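Local coordinates for Myo-inositol-1-phosphate synthase-related protein (Thermotoga maritima MSB8, PDB 3CIN), which is akin to myo-inositol-1-phosphate synthase, binds nicotinamide-adenine-dinucleotide and a magnesium ion, and assembles from four copies of one chain, at residues T226-A237 with S275-Y283; L298-I308 with E319-P330. All coordinates share one frame; numbering follows the deposited sequence.

Contact 1: residues T226-A237 with S275-Y283; sequences TPFTADVLSHLA and SIVKDILGY
Ala230 meets Ile276 and Leu233 meets Val277 where two helices pack nearly side by side. Helix 225-238 and the short helix 276-281 both lie against the mixed four-stranded sheet of this myo-inositol-1-phosphate synthase relative. Their axes approach to 9.3 Å and cross at -30°, with both chains running the same general way. No hydrogen bond links the two segments, so the join is apolar. Ile276 has CG1 opposite its backbone N (chi1 -165°), and this carries the branch onto the Ala230 methyl. The CB of Ala230 sits 3.5 Å from Ile276 CG1, a tight fit for two carbons. Thr226 and Ile276 run alongside one another in opposite directions, CG2 against CG2. The Thr226 hydroxyl is held instead by Gln248.

One turn after Ala230, Leu233 points to the other helix. Its CD1 lies 3.8 Å from Val277 CG2, and its CB rests on the CG2 of Ile280. Leu281 reaches back with CD2, which packs 4.1 Å from Ala237 CB. Trp393 of the second subunit also packs on Ala237. Ser234 turns its hydroxyl back to its own helix, where OG donates to Ala230 O from above the carbonyl plane. The same oxygen takes Ser234 N from the opposite face. Ile280 CG2 covers this hydroxyl, 3.5 Å from Ser234 OG.

Contact 2: residues L298-I308 with E319-P330; sequences LGDKKFIAIHI and ELMINGRINDSP. With NAD (nicotinamide-adenine-dinucleotide), chain F.
His307 meets Glu319 across the antiparallel beta hairpin of strands 301-311 and 317-327. His307 NE2 donates to Glu319 OE2 at 2.7 Å, with the carboxylate oxygen close to the ring plane and using its anti lone pair. That oxygen also forms a salt bridge with Arg325 of the third subunit. A chi1 of 176° swings the imidazole away from its backbone N and out to Glu319.

Arg325 bends at chi2 and chi3, which turns its guanidinium back over the neighbouring strand. NH2 donates to Lys301 O at 2.8 Å, almost in the guanidinium plane. NE reaches Lys302 O from above the carbonyl plane. NH1 forms a salt bridge with Glu319 of the third subunit. Leu298 CD2 covers one guanidinium face and Lys301 CD the opposite one. The Phe303 ring stands steeply to the guanidinium, their planes 72° apart, with Arg325 CD at its edge. On the other side of the sheet, Ile304 and Ile326 touch through their methyls, with Ile304 CG2 3.8 Å from Ile326 CD1.

At the start of helix 328-348, Asp300 grips the first turn. Its O accepts Asp328 N in a nearly straight bond (171°). Its OD1 takes Ser329 OG at 2.7 Å, and OD2 takes Ser329 N. Lys302 crosses Asp328 and forms a salt bridge from NZ to OD1 at 3.3 Å. Asp328 belongs to the dinucleotide pocket: its backbone O accepts the amide N7N of NAD at 2.7 Å.

Overall arrangement
Contact 1 closes before contact 2 opens along the chain, and their centres lie about 17 Å apart. Helix 225-238 packs on the hairpin of contact 2: Val232 touches Leu320 and Ile308, Leu236 touches Ile308, and Thr229 touches Ile306. Helix 276-281 packs on strands 242-252 and 287-294 of the same mixed sheet. Strand 317-327 of that sheet pairs with a strand of the second subunit, so the sheet continues across that interface. Contact 1 reaches the same subunit. The hairpin of contact 2 touches all three other subunits, and at its helix end Asp328 meets NAD.

Contact 1: residues T226-A237 with S275-Y283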
loop_
_atom_site.group_PDB
_atom_site.type_symbol
_atom_site.label_atom_id
_atom_site.label_comp_id
_atom_site.label_asym_id
_atom_site.label_seq_id
_atom_site.Cartn_x
_atom_site.Cartn_y
_atom_site.Cartn_z
ATOM N N THR A 226 8.257 4.911 13.022
ATOM C CA THR A 226 7.526 5.180 14.278
ATOM C C THR A 226 6.956 6.569 14.310
ATOM O O THR A 226 5.828 6.757 14.746
ATOM C CB THR A 226 8.396 4.886 15.502
ATOM O OG1 THR A 226 8.730 3.489 15.483
ATOM C CG2 THR A 226 7.657 5.179 16.760
ATOM N N PRO A 227 7.730 7.584 13.864
ATOM C CA PRO A 227 7.129 8.921 13.804
ATOM C C PRO A 227 5.915 9.053 12.861
ATOM O O PRO A 227 4.996 9.858 13.130
ATOM C CB PRO A 227 8.300 9.795 13.355
ATOM C CG PRO A 227 9.462 9.080 13.918
ATOM C CD PRO A 227 9.164 7.644 13.542
ATOM N N PHE A 228 5.891 8.292 11.777
ATOM C CA PHE A 228 4.732 8.267 10.897
ATOM C C PHE A 228 3.552 7.617 11.609
ATOM O O PHE A 228 2.433 8.168 11.586
ATOM C CB PHE A 228 5.030 7.515 9.593
ATOM C CG PHE A 228 5.848 8.319 8.636
ATOM C CD1 PHE A 228 5.277 9.410 7.989
ATOM C CD2 PHE A 228 7.181 8.011 8.411
ATOM C CE1 PHE A 228 6.038 10.180 7.101
ATOM C CE2 PHE A 228 7.963 8.776 7.532
ATOM C CZ PHE A 228 7.384 9.864 6.879
ATOM N N THR A 229 3.777 6.491 12.286
ATOM C CA THR A 229 2.688 5.858 13.090
ATOM C C THR A 229 2.127 6.839 14.129
ATOM O O THR A 229 0.908 7.006 14.259
ATOM C CB THR A 229 3.229 4.638 13.785
ATOM O OG1 THR A 229 3.726 3.748 12.780
ATOM C CG2 THR A 229 2.220 3.969 14.708
ATOM N N ALA A 230 3.029 7.565 14.779
ATOM C CA ALA A 230 2.656 8.488 15.810
ATOM C C ALA A 230 1.802 9.637 15.248
ATOM O O ALA A 230 0.827 10.038 15.853
ATOM C CB ALA A 230 3.886 9.024 16.564
ATOM N N ASP A 231 2.170 10.139 14.083
ATOM C CA ASP A 231 1.400 11.165 13.398
ATOM C C ASP A 231 -0.027 10.695 13.092
ATOM O O ASP A 231 -1.013 11.416 13.342
ATOM C CB ASP A 231 2.061 11.492 12.089
ATOM C CG ASP A 231 3.501 11.940 12.220
ATOM O OD1 ASP A 231 3.911 12.500 13.273
ATOM O OD2 ASP A 231 4.230 11.771 11.203
ATOM N N VAL A 232 -0.170 9.491 12.543
ATOM C CA VAL A 232 -1.503 8.965 12.309
ATOM C C VAL A 232 -2.260 8.823 13.615
ATOM O O VAL A 232 -3.421 9.222 13.701
ATOM C CB VAL A 232 -1.482 7.633 11.549
ATOM C CG1 VAL A 232 -2.910 7.063 11.263
ATOM C CG2 VAL A 232 -0.731 7.777 10.183
ATOM N N LEU A 233 -1.621 8.270 14.637
ATOM C CA LEU A 233 -2.322 8.118 15.916
ATOM C C LEU A 233 -2.822 9.478 16.462
ATOM O O LEU A 233 -3.916 9.556 17.045
ATOM C CB LEU A 233 -1.433 7.424 16.937
ATOM C CG LEU A 233 -1.129 5.949 16.542
ATOM C CD1 LEU A 233 -0.196 5.348 17.615
ATOM C CD2 LEU A 233 -2.389 5.078 16.322
ATOM N N SER A 234 -2.013 10.519 16.293
ATOM C CA SER A 234 -2.381 11.840 16.782
ATOM C C SER A 234 -3.668 12.309 16.095
ATOM O O SER A 234 -4.568 12.818 16.760
ATOM C CB SER A 234 -1.253 12.848 16.593
ATOM O OG SER A 234 -0.111 12.503 17.410
ATOM N N HIS A 235 -3.747 12.149 14.778
ATOM C CA HIS A 235 -4.934 12.420 13.910
ATOM C C HIS A 235 -6.161 11.701 14.433
ATOM O O HIS A 235 -7.261 12.233 14.583
ATOM C CB HIS A 235 -4.629 11.887 12.467
ATOM C CG HIS A 235 -5.521 12.442 11.383
ATOM N ND1 HIS A 235 -6.451 11.683 10.701
ATOM C CD2 HIS A 235 -5.599 13.686 10.853
ATOM C CE1 HIS A 235 -7.067 12.439 9.805
ATOM N NE2 HIS A 235 -6.570 13.659 9.881
ATOM N N LEU A 236 -5.989 10.402 14.630
ATOM C CA LEU A 236 -7.099 9.619 15.105
ATOM C C LEU A 236 -7.592 9.991 16.470
ATOM O O LEU A 236 -8.790 9.981 16.681
ATOM C CB LEU A 236 -6.750 8.128 15.081
ATOM C CG LEU A 236 -6.402 7.647 13.657
ATOM C CD1 LEU A 236 -5.856 6.178 13.761
ATOM C CD2 LEU A 236 -7.542 7.820 12.672
ATOM N N ALA A 237 -6.658 10.247 17.396
ATOM C CA ALA A 237 -6.982 10.698 18.780
ATOM C C ALA A 237 -7.866 11.962 18.766
ATOM O O ALA A 237 -8.893 12.018 19.439
ATOM C CB ALA A 237 -5.695 10.992 19.555
ATOM N N SER A 275 6.661 3.287 23.755
ATOM C CA SER A 275 5.466 3.686 24.490
ATOM C C SER A 275 4.671 4.671 23.646
ATOM O O SER A 275 3.727 5.267 24.145
ATOM C CB SER A 275 5.865 4.342 25.809
ATOM O OG SER A 275 6.750 5.399 25.506
ATOM N N ILE A 276 5.040 4.845 22.376
ATOM C CA ILE A 276 4.379 5.822 21.534
ATOM C C ILE A 276 2.862 5.714 21.510
ATOM O O ILE A 276 2.165 6.702 21.589
ATOM C CB ILE A 276 4.921 5.801 20.059
ATOM C CG1 ILE A 276 4.451 7.067 19.389
ATOM C CG2 ILE A 276 4.507 4.548 19.271
ATOM C CD1 ILE A 276 5.075 8.287 20.027
ATOM N N VAL A 277 2.332 4.509 21.424
ATOM C CA VAL A 277 0.883 4.336 21.309
ATOM C C VAL A 277 0.126 4.823 22.531
ATOM O O VAL A 277 -0.835 5.584 22.419
ATOM C CB VAL A 277 0.554 2.891 21.003
ATOM C CG1 VAL A 277 -0.944 2.619 21.016
ATOM C CG2 VAL A 277 1.255 2.451 19.693
ATOM N N LYS A 278 0.548 4.413 23.723
ATOM C CA LYS A 278 -0.133 4.873 24.901
ATOM C C LYS A 278 0.158 6.371 25.134
ATOM O O LYS A 278 -0.714 7.086 25.642
ATOM C CB LYS A 278 0.283 4.106 26.154
ATOM C CG LYS A 278 -0.585 4.466 27.326
ATOM C CD LYS A 278 -0.349 3.508 28.452
ATOM C CE LYS A 278 -1.364 3.674 29.558
ATOM N NZ LYS A 278 -0.896 2.877 30.735
ATOM N N ASP A 279 1.362 6.818 24.778
ATOM C CA ASP A 279 1.756 8.214 24.985
ATOM C C ASP A 279 0.761 9.119 24.242
ATOM O O ASP A 279 0.287 10.119 24.771
ATOM C CB ASP A 279 3.150 8.501 24.433
ATOM C CG ASP A 279 4.291 7.984 25.328
ATOM O OD1 ASP A 279 4.001 7.401 26.415
ATOM O OD2 ASP A 279 5.476 8.196 24.935
ATOM N N ILE A 280 0.475 8.763 22.999
ATOM C CA ILE A 280 -0.335 9.632 22.121
ATOM C C ILE A 280 -1.815 9.389 22.356
ATOM O O ILE A 280 -2.589 10.336 22.486
ATOM C CB ILE A 280 0.014 9.417 20.631
ATOM C CG1 ILE A 280 1.447 9.886 20.302
ATOM C CG2 ILE A 280 -1.048 10.085 19.733
ATOM C CD1 ILE A 280 1.767 11.347 20.714
ATOM N N LEU A 281 -2.246 8.122 22.422
ATOM C CA LEU A 281 -3.657 7.824 22.578
ATOM C C LEU A 281 -4.230 7.923 24.005
ATOM O O LEU A 281 -5.428 8.168 24.193
ATOM C CB LEU A 281 -3.965 6.415 22.065
ATOM C CG LEU A 281 -3.706 6.113 20.604
ATOM C CD1 LEU A 281 -4.035 4.637 20.324
ATOM C CD2 LEU A 281 -4.534 7.026 19.726
ATOM N N GLY A 282 -3.375 7.654 24.976
ATOM C CA GLY A 282 -3.793 7.573 26.373
ATOM C C GLY A 282 -4.269 6.203 26.834
ATOM O O GLY A 282 -4.605 6.026 27.994
ATOM N N TYR A 283 -4.359 5.246 25.927
ATOM C CA TYR A 283 -4.740 3.857 26.245
ATOM C C TYR A 283 -3.788 2.978 25.396
ATOM O O TYR A 283 -3.312 3.406 24.353
ATOM C CB TYR A 283 -6.217 3.555 25.991
ATOM C CG TYR A 283 -6.708 3.895 24.599
ATOM C CD1 TYR A 283 -7.136 5.185 24.281
ATOM C CD2 TYR A 283 -6.715 2.916 23.586
ATOM C CE1 TYR A 283 -7.532 5.494 22.982
ATOM C CE2 TYR A 283 -7.082 3.211 22.272
ATOM C CZ TYR A 283 -7.530 4.498 21.993
ATOM O OH TYR A 283 -7.906 4.775 20.704
#

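Contact 2: residues L298-I308 with E319-P330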
loop_
_atom_site.group_PDB
_atom_site.type_symbol
_atom_site.label_atom_id
_atom_site.label_comp_id
_atom_site.label_asym_id
_atom_site.label_seq_id
_atom_site.Cartn_x
_atom_site.Cartn_y
_atom_site.Cartn_z
ATOM N N LEU A 298 18.394 -3.761 0.346
ATOM C CA LEU A 298 17.671 -2.525 0.586
ATOM C C LEU A 298 18.658 -1.435 0.934
ATOM O O LEU A 298 18.313 -0.260 0.822
ATOM C CB LEU A 298 16.649 -2.660 1.713
ATOM C CG LEU A 298 15.476 -3.593 1.337
ATOM C CD1 LEU A 298 14.648 -3.785 2.578
ATOM C CD2 LEU A 298 14.561 -3.009 0.243
ATOM N N GLY A 299 19.854 -1.804 1.385
ATOM C CA GLY A 299 20.837 -0.825 1.843
ATOM C C GLY A 299 20.271 0.158 2.838
ATOM O O GLY A 299 19.505 -0.182 3.788
ATOM N N ASP A 300 20.633 1.433 2.630
ATOM C CA ASP A 300 20.268 2.472 3.555
ATOM C C ASP A 300 18.807 2.943 3.405
ATOM O O ASP A 300 18.333 3.745 4.213
ATOM C CB ASP A 300 21.246 3.655 3.440
ATOM C CG ASP A 300 21.115 4.627 4.599
ATOM O OD1 ASP A 300 21.128 4.238 5.787
ATOM O OD2 ASP A 300 20.977 5.816 4.284
ATOM N N LYS A 301 18.067 2.331 2.499
ATOM C CA LYS A 301 16.685 2.777 2.252
ATOM C C LYS A 301 15.652 1.753 2.750
ATOM O O LYS A 301 15.353 0.817 2.024
ATOM C CB LYS A 301 16.481 3.097 0.780
ATOM C CG LYS A 301 15.261 4.028 0.450
ATOM C CD LYS A 301 15.206 4.422 -1.070
ATOM C CE LYS A 301 14.048 5.442 -1.310
ATOM N NZ LYS A 301 13.776 5.744 -2.753
ATOM N N LYS A 302 15.118 2.026 3.931
ATOM C CA LYS A 302 14.191 1.128 4.642
ATOM C C LYS A 302 12.925 0.962 3.876
ATOM O O LYS A 302 12.513 1.882 3.175
ATOM C CB LYS A 302 13.818 1.707 6.012
ATOM C CG LYS A 302 14.829 1.609 7.051
ATOM C CD LYS A 302 14.119 1.859 8.371
ATOM C CE LYS A 302 15.020 1.724 9.548
ATOM N NZ LYS A 302 14.475 2.542 10.652
ATOM N N PHE A 303 12.320 -0.230 3.955
ATOM C CA PHE A 303 10.937 -0.413 3.563
ATOM C C PHE A 303 10.151 -0.423 4.859
ATOM O O PHE A 303 10.533 -1.095 5.804
ATOM C CB PHE A 303 10.698 -1.709 2.819
ATOM C CG PHE A 303 9.253 -2.018 2.610
ATOM C CD1 PHE A 303 8.453 -1.235 1.768
ATOM C CD2 PHE A 303 8.658 -3.114 3.262
ATOM C CE1 PHE A 303 7.104 -1.535 1.583
ATOM C CE2 PHE A 303 7.311 -3.434 3.054
ATOM C CZ PHE A 303 6.516 -2.613 2.234
ATOM N N ILE A 304 9.062 0.325 4.901
ATOM C CA ILE A 304 8.161 0.331 6.054
ATOM C C ILE A 304 6.742 -0.025 5.605
ATOM O O ILE A 304 6.305 0.292 4.510
ATOM C CB ILE A 304 8.218 1.694 6.825
ATOM C CG1 ILE A 304 7.589 2.840 6.050
ATOM C CG2 ILE A 304 9.695 2.086 7.241
ATOM C CD1 ILE A 304 7.275 4.075 6.915
ATOM N N ALA A 305 5.971 -0.660 6.511
ATOM C CA ALA A 305 4.573 -0.964 6.262
ATOM C C ALA A 305 3.851 -0.778 7.580
ATOM O O ALA A 305 4.312 -1.224 8.595
ATOM C CB ALA A 305 4.380 -2.362 5.678
ATOM N N ILE A 306 2.750 -0.040 7.592
ATOM C CA ILE A 306 2.022 0.253 8.837
ATOM C C ILE A 306 0.550 -0.048 8.541
ATOM O O ILE A 306 0.040 0.313 7.514
ATOM C CB ILE A 306 2.184 1.730 9.252
ATOM C CG1 ILE A 306 3.602 2.152 9.640
ATOM C CG2 ILE A 306 1.333 2.130 10.469
ATOM C CD1 ILE A 306 3.904 3.635 9.447
ATOM N N HIS A 307 -0.136 -0.710 9.482
ATOM C CA HIS A 307 -1.547 -0.973 9.364
ATOM C C HIS A 307 -2.212 -0.582 10.642
ATOM O O HIS A 307 -1.809 -1.013 11.727
ATOM C CB HIS A 307 -1.783 -2.448 9.176
ATOM C CG HIS A 307 -3.234 -2.843 9.139
ATOM N ND1 HIS A 307 -3.871 -3.461 10.196
ATOM C CD2 HIS A 307 -4.166 -2.692 8.176
ATOM C CE1 HIS A 307 -5.135 -3.668 9.875
ATOM N NE2 HIS A 307 -5.339 -3.217 8.653
ATOM N N ILE A 308 -3.268 0.223 10.523
ATOM C CA ILE A 308 -4.006 0.695 11.720
ATOM C C ILE A 308 -5.455 0.536 11.400
ATOM O O ILE A 308 -5.899 0.901 10.331
ATOM C CB ILE A 308 -3.647 2.169 12.081
ATOM C CG1 ILE A 308 -2.186 2.249 12.517
ATOM C CG2 ILE A 308 -4.499 2.692 13.243
ATOM C CD1 ILE A 308 -1.620 3.700 12.611
ATOM N N GLU A 319 -9.711 1.380 8.010
ATOM C CA GLU A 319 -8.384 0.832 8.010
ATOM C C GLU A 319 -7.479 1.736 7.183
ATOM O O GLU A 319 -7.899 2.125 6.075
ATOM C CB GLU A 319 -8.493 -0.467 7.209
ATOM C CG GLU A 319 -7.741 -1.554 7.670
ATOM C CD GLU A 319 -8.247 -2.826 7.060
ATOM O OE1 GLU A 319 -9.242 -2.794 6.294
ATOM O OE2 GLU A 319 -7.652 -3.863 7.376
ATOM N N LEU A 320 -6.237 1.954 7.652
ATOM C CA LEU A 320 -5.203 2.674 6.912
ATOM C C LEU A 320 -4.009 1.764 6.734
ATOM O O LEU A 320 -3.625 1.157 7.714
ATOM C CB LEU A 320 -4.768 3.912 7.652
ATOM C CG LEU A 320 -5.844 4.955 7.789
ATOM C CD1 LEU A 320 -5.438 5.983 8.860
ATOM C CD2 LEU A 320 -6.145 5.621 6.362
ATOM N N MET A 321 -3.466 1.640 5.494
ATOM C CA MET A 321 -2.198 0.884 5.242
ATOM C C MET A 321 -1.177 1.898 4.663
ATOM O O MET A 321 -1.435 2.411 3.577
ATOM C CB MET A 321 -2.368 -0.323 4.313
ATOM C CG MET A 321 -3.632 -1.238 4.593
ATOM S SD MET A 321 -4.070 -2.719 3.640
ATOM C CE MET A 321 -5.494 -3.308 4.573
ATOM N N ILE A 322 -0.090 2.214 5.372
ATOM C CA ILE A 322 0.950 3.154 4.940
ATOM C C ILE A 322 2.180 2.331 4.514
ATOM O O ILE A 322 2.627 1.488 5.279
ATOM C CB ILE A 322 1.385 4.066 6.017
ATOM C CG1 ILE A 322 0.216 4.985 6.450
ATOM C CG2 ILE A 322 2.604 4.878 5.641
ATOM C CD1 ILE A 322 -0.638 4.422 7.564
ATOM N N ASN A 323 2.710 2.563 3.329
ATOM C CA ASN A 323 3.960 1.904 2.935
ATOM C C ASN A 323 4.959 3.004 2.641
ATOM O O ASN A 323 4.588 4.083 2.263
ATOM C CB ASN A 323 3.875 1.151 1.621
ATOM C CG ASN A 323 3.082 -0.132 1.689
ATOM O OD1 ASN A 323 2.965 -0.775 2.733
ATOM N ND2 ASN A 323 2.539 -0.514 0.554
ATOM N N GLY A 324 6.234 2.731 2.745
ATOM C CA GLY A 324 7.187 3.810 2.417
ATOM C C GLY A 324 8.531 3.246 2.107
ATOM O O GLY A 324 8.843 2.117 2.495
ATOM N N ARG A 325 9.328 4.038 1.403
ATOM C CA ARG A 325 10.757 3.758 1.262
ATOM C C ARG A 325 11.404 5.019 1.736
ATOM O O ARG A 325 11.248 6.064 1.091
ATOM C CB ARG A 325 11.107 3.540 -0.183
ATOM C CG ARG A 325 10.575 2.269 -0.744
ATOM C CD ARG A 325 11.243 1.007 -0.082
ATOM N NE ARG A 325 12.713 0.913 0.030
ATOM C CZ ARG A 325 13.561 0.494 -0.925
ATOM N NH1 ARG A 325 13.118 0.218 -2.122
ATOM N NH2 ARG A 325 14.860 0.366 -0.706
ATOM N N ILE A 326 12.165 4.898 2.787
ATOM C CA ILE A 326 12.788 6.044 3.450
ATOM C C ILE A 326 14.301 5.845 3.676
ATOM O O ILE A 326 14.758 4.822 4.189
ATOM C CB ILE A 326 12.040 6.435 4.704
ATOM C CG1 ILE A 326 11.921 5.302 5.693
ATOM C CG2 ILE A 326 10.551 6.805 4.398
ATOM C CD1 ILE A 326 10.919 5.658 6.768
ATOM N N ASN A 327 15.081 6.855 3.295
ATOM C CA ASN A 327 16.512 6.792 3.459
ATOM C C ASN A 327 16.880 7.072 4.884
ATOM O O ASN A 327 16.761 8.218 5.370
ATOM C CB ASN A 327 17.169 7.786 2.499
ATOM C CG ASN A 327 17.175 7.323 1.102
ATOM O OD1 ASN A 327 18.080 6.587 0.701
ATOM N ND2 ASN A 327 16.221 7.790 0.297
ATOM N N ASP A 328 17.422 6.043 5.555
ATOM C CA ASP A 328 17.697 6.115 6.987
ATOM C C ASP A 328 18.676 7.179 7.431
ATOM O O ASP A 328 18.385 8.019 8.299
ATOM C CB ASP A 328 18.302 4.778 7.440
ATOM C CG ASP A 328 17.287 3.790 7.851
ATOM O OD1 ASP A 328 16.268 4.205 8.461
ATOM O OD2 ASP A 328 17.538 2.591 7.570
ATOM N N SER A 329 19.883 7.061 6.905
ATOM C CA SER A 329 20.981 7.847 7.432
ATOM C C SER A 329 20.804 9.308 7.083
ATOM O O SER A 329 21.083 10.176 7.899
ATOM C CB SER A 329 22.289 7.280 6.903
ATOM O OG SER A 329 22.406 5.956 7.413
ATOM N N PRO A 330 20.302 9.606 5.867
ATOM C CA PRO A 330 20.036 11.045 5.596
ATOM C C PRO A 330 19.029 11.674 6.534
ATOM O O PRO A 330 19.206 12.819 6.940
ATOM C CB PRO A 330 19.591 11.030 4.142
ATOM C CG PRO A 330 20.298 9.799 3.577
ATOM C CD PRO A 330 20.124 8.805 4.658
HETATM P PA NAD F . 26.597 1.964 11.458
HETATM O O1A NAD F . 26.719 2.271 9.989
HETATM O O2A NAD F . 26.905 0.529 11.756
HETATM O O5B NAD F . 27.691 2.839 12.163
HETATM C C5B NAD F . 28.040 2.611 13.527
HETATM C C4B NAD F . 29.503 2.985 13.685
HETATM O O4B NAD F . 29.827 2.995 15.066
HETATM C C3B NAD F . 30.486 2.038 13.006
HETATM O O3B NAD F . 31.500 2.754 12.322
HETATM C C2B NAD F . 31.083 1.252 14.166
HETATM O O2B NAD F . 32.315 0.669 13.842
HETATM C C1B NAD F . 31.099 2.321 15.236
HETATM N N9A NAD F . 31.163 1.830 16.616
HETATM C C8A NAD F . 30.474 0.720 17.093
HETATM N N7A NAD F . 30.686 0.683 18.453
HETATM C C5A NAD F . 31.501 1.737 18.784
HETATM C C6A NAD F . 32.104 2.122 19.984
HETATM N N6A NAD F . 31.869 1.478 21.171
HETATM N N1A NAD F . 32.850 3.284 19.970
HETATM C C2A NAD F . 33.050 3.977 18.790
HETATM N N3A NAD F . 32.529 3.565 17.581
HETATM C C4A NAD F . 31.772 2.449 17.612
HETATM O O3 NAD F . 25.181 2.383 12.007
HETATM P PN NAD F . 24.364 3.664 11.581
HETATM O O1N NAD F . 23.319 3.238 10.606
HETATM O O2N NAD F . 25.280 4.816 11.333
HETATM O O5D NAD F . 23.552 3.953 12.920
HETATM C C5D NAD F . 24.202 4.514 14.037
HETATM C C4D NAD F . 23.315 4.469 15.276
HETATM O O4D NAD F . 22.235 5.340 15.079
HETATM C C3D NAD F . 22.744 3.107 15.639
HETATM O O3D NAD F . 22.708 2.959 17.082
HETATM C C2D NAD F . 21.312 3.234 15.144
HETATM O O2D NAD F . 20.412 2.406 15.886
HETATM C C1D NAD F . 21.051 4.691 15.459
HETATM N N1N NAD F . 19.926 5.243 14.707
HETATM C C2N NAD F . 19.962 5.258 13.373
HETATM C C3N NAD F . 18.834 5.848 12.742
HETATM C C7N NAD F . 18.941 6.117 11.311
HETATM O O7N NAD F . 20.078 5.667 10.699
HETATM N N7N NAD F . 17.961 6.779 10.676
HETATM C C4N NAD F . 17.761 6.352 13.450
HETATM C C5N NAD F . 17.752 6.306 14.814
HETATM C C6N NAD F . 18.881 5.752 15.434
HETATM O O HOH W 1 18.408 0.479 6.227
HETATM O O HOH W 2 20.551 6.692 1.880
#